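Side-chain contact in Cfl (Pectobacterium brasiliense, PDB 7A9J), which probably activates coronafacic acid with ATP, as in other adenylate-forming enzymes, and serves as a ligase for amide synthesis: residues S239-L244 / W278-P283. The protein carries 1 engineered substitution. Sequence-based numbering, arbitrary orientation.
Sequences SPWSIL and WIAGTP. With R4Z (6-ethyl-1-oxidanylidene-indene-4-carboxylic acid), chain B.
One wall of the acid-binding pocket of this AMP-binding enzyme is formed where Trp-241, in the first turn of helix 240-251, reaches across to Ala-280 and Gly-281 at the end of strand 278-281. The indole CG is anti to the backbone N (chi1 -171°), which carries the ring away from its helix, six-membered end first, toward the strand. There, CH2 meets the methyl CB of Ala-280 at 3.7 Å, the methyl approaching obliquely from the side of the ring plane opposite the ligand. Gly-281 meets the indole with backbone alone: its carbonyl O lies in the ring plane at the edge, 3.7 Å from CZ3.

One face of the indole carries the bound 6-ethyl-1-oxidanylidene-indene-4-carboxylic acid, whose fused rings run nearly parallel to it, with C03 of the ligand 3.7 Å from CE2 of Trp-241. One turn along the helix, CD1 of Leu-244 comes within 3.5 Å of the ethyl carbon C14, and CB of Pro-240 touches that same carbon at 3.7 Å. The ligand is also hydrogen-bonded to Ser-333 OG.

Backbone hydrogen bonds to Leu-232 and Leu-234 hold Ala-280 alongside the parallel strand 230-233 and the residue just after it, and its methyl also packs on Ile-245; Val-235 is a further neighbour of Trp-241. No hydrogen bond joins the two segments, so across this contact the indole is held by van der Waals packing, to which the slightly positive ring edge facing the Gly-281 carbonyl may add a weak attraction. The strand thus acts as a second shell behind Trp-241, whose broad apolar face suits a flat, conjugated acid.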
loop_
_atom_site.group_PDB
_atom_site.type_symbol
_atom_site.label_atom_id
_atom_site.label_comp_id
_atom_site.label_asym_id
_atom_site.label_seq_id
_atom_site.Cartn_x
_atom_site.Cartn_y
_atom_site.Cartn_z
ATOM N N SER A 239 4.074 -5.961 -5.317
ATOM C CA SER A 239 3.676 -4.520 -5.286
ATOM C C SER A 239 4.718 -3.692 -4.521
ATOM O O SER A 239 5.216 -4.120 -3.483
ATOM C CB SER A 239 2.325 -4.402 -4.607
ATOM O OG SER A 239 1.877 -3.042 -4.669
ATOM N N PRO A 240 5.111 -2.513 -4.971
ATOM C CA PRO A 240 6.218 -1.768 -4.317
ATOM C C PRO A 240 6.156 -1.570 -2.798
ATOM O O PRO A 240 7.181 -1.723 -2.146
ATOM C CB PRO A 240 6.144 -0.380 -5.011
ATOM C CG PRO A 240 5.793 -0.707 -6.393
ATOM C CD PRO A 240 4.680 -1.847 -6.228
ATOM N N TRP A 241 4.996 -1.255 -2.206
ATOM C CA TRP A 241 5.011 -1.118 -0.747
ATOM C C TRP A 241 5.500 -2.411 -0.050
ATOM O O TRP A 241 6.264 -2.350 0.908
ATOM C CB TRP A 241 3.626 -0.755 -0.230
ATOM C CG TRP A 241 3.584 -0.382 1.230
ATOM C CD1 TRP A 241 4.571 0.223 1.972
ATOM C CD2 TRP A 241 2.464 -0.557 2.089
ATOM N NE1 TRP A 241 4.131 0.410 3.288
ATOM C CE2 TRP A 241 2.846 -0.072 3.376
ATOM C CE3 TRP A 241 1.182 -1.095 1.896
ATOM C CZ2 TRP A 241 1.991 -0.125 4.473
ATOM C CZ3 TRP A 241 0.338 -1.151 2.959
ATOM C CH2 TRP A 241 0.759 -0.691 4.244
ATOM N N SER A 242 5.044 -3.561 -0.515
ATOM C CA SER A 242 5.476 -4.824 0.116
ATOM C C SER A 242 6.931 -5.121 -0.168
ATOM O O SER A 242 7.593 -5.737 0.657
ATOM C CB SER A 242 4.625 -5.969 -0.348
ATOM O OG SER A 242 3.332 -5.875 0.208
ATOM N N ILE A 243 7.436 -4.734 -1.341
ATOM C CA ILE A 243 8.869 -4.922 -1.598
ATOM C C ILE A 243 9.687 -4.170 -0.559
ATOM O O ILE A 243 10.612 -4.716 0.070
ATOM C CB ILE A 243 9.202 -4.431 -3.019
ATOM C CG1 ILE A 243 8.461 -5.269 -4.023
ATOM C CG2 ILE A 243 10.755 -4.354 -3.197
ATOM C CD1 ILE A 243 8.573 -4.781 -5.495
ATOM N N LEU A 244 9.305 -2.900 -0.316
ATOM C CA LEU A 244 10.020 -2.096 0.642
ATOM C C LEU A 244 9.862 -2.651 2.040
ATOM O O LEU A 244 10.826 -2.615 2.817
ATOM C CB LEU A 244 9.510 -0.658 0.585
ATOM C CG LEU A 244 9.780 0.080 -0.733
ATOM C CD1 LEU A 244 9.194 1.550 -0.592
ATOM C CD2 LEU A 244 11.250 0.200 -1.046
ATOM N N TRP A 278 3.339 -8.111 13.294
ATOM C CA TRP A 278 3.141 -6.847 12.595
ATOM C C TRP A 278 2.462 -7.180 11.285
ATOM O O TRP A 278 2.872 -8.143 10.613
ATOM C CB TRP A 278 4.493 -6.174 12.380
ATOM C CG TRP A 278 4.449 -4.773 11.782
ATOM C CD1 TRP A 278 4.555 -3.603 12.471
ATOM C CD2 TRP A 278 4.472 -4.443 10.406
ATOM N NE1 TRP A 278 4.613 -2.550 11.593
ATOM C CE2 TRP A 278 4.539 -3.044 10.313
ATOM C CE3 TRP A 278 4.403 -5.216 9.218
ATOM C CZ2 TRP A 278 4.572 -2.363 9.096
ATOM C CZ3 TRP A 278 4.414 -4.540 7.986
ATOM C CH2 TRP A 278 4.525 -3.123 7.933
ATOM N N ILE A 279 1.411 -6.425 10.929
ATOM C CA ILE A 279 0.634 -6.718 9.734
ATOM C C ILE A 279 0.443 -5.396 8.995
ATOM O O ILE A 279 -0.187 -4.465 9.535
ATOM C CB ILE A 279 -0.752 -7.289 10.076
ATOM C CG1 ILE A 279 -0.616 -8.531 10.971
ATOM C CG2 ILE A 279 -1.520 -7.582 8.797
ATOM C CD1 ILE A 279 -1.995 -9.075 11.398
ATOM N N ALA A 280 0.886 -5.347 7.749
ATOM C CA ALA A 280 0.511 -4.255 6.853
ATOM C C ALA A 280 -0.626 -4.686 5.938
ATOM O O ALA A 280 -0.737 -5.843 5.548
ATOM C CB ALA A 280 1.727 -3.805 6.016
ATOM N N GLY A 281 -1.499 -3.728 5.579
ATOM C CA GLY A 281 -2.582 -4.094 4.667
ATOM C C GLY A 281 -3.256 -2.824 4.168
ATOM O O GLY A 281 -2.959 -1.719 4.626
ATOM N N THR A 282 -4.103 -2.998 3.161
ATOM C CA THR A 282 -5.033 -1.883 2.803
ATOM C C THR A 282 -6.094 -1.685 3.862
ATOM O O THR A 282 -6.368 -2.561 4.677
ATOM C CB THR A 282 -5.735 -2.174 1.487
ATOM O OG1 THR A 282 -6.651 -3.264 1.673
ATOM C CG2 THR A 282 -4.703 -2.441 0.389
ATOM N N PRO A 283 -6.796 -0.536 3.828
ATOM C CA PRO A 283 -7.929 -0.412 4.738
ATOM C C PRO A 283 -8.939 -1.508 4.512
ATOM O O PRO A 283 -9.593 -2.015 5.446
ATOM C CB PRO A 283 -8.510 0.979 4.376
ATOM C CG PRO A 283 -7.296 1.774 4.040
ATOM C CD PRO A 283 -6.337 0.746 3.295
HETATM C C13 R4Z B . 5.474 3.578 -2.315
HETATM C C15 R4Z B . 4.096 3.659 -0.187
HETATM C C02 R4Z B . 2.577 3.580 1.921
HETATM C C03 R4Z B . 1.312 3.140 2.311
HETATM C C04 R4Z B . 0.651 2.647 1.023
HETATM C C05 R4Z B . 2.952 3.391 0.548
HETATM C C06 R4Z B . 1.830 2.794 -0.080
HETATM C C07 R4Z B . 1.923 2.470 -1.428
HETATM C C08 R4Z B . 0.719 1.821 -2.131
HETATM C C11 R4Z B . 3.095 2.709 -2.145
HETATM C C12 R4Z B . 4.205 3.308 -1.534
HETATM C C14 R4Z B . 6.303 2.273 -2.487
HETATM O O01 R4Z B . 3.321 4.099 2.711
HETATM O O09 R4Z B . 0.926 1.282 -3.251
HETATM O O10 R4Z B . -0.453 1.828 -1.634
#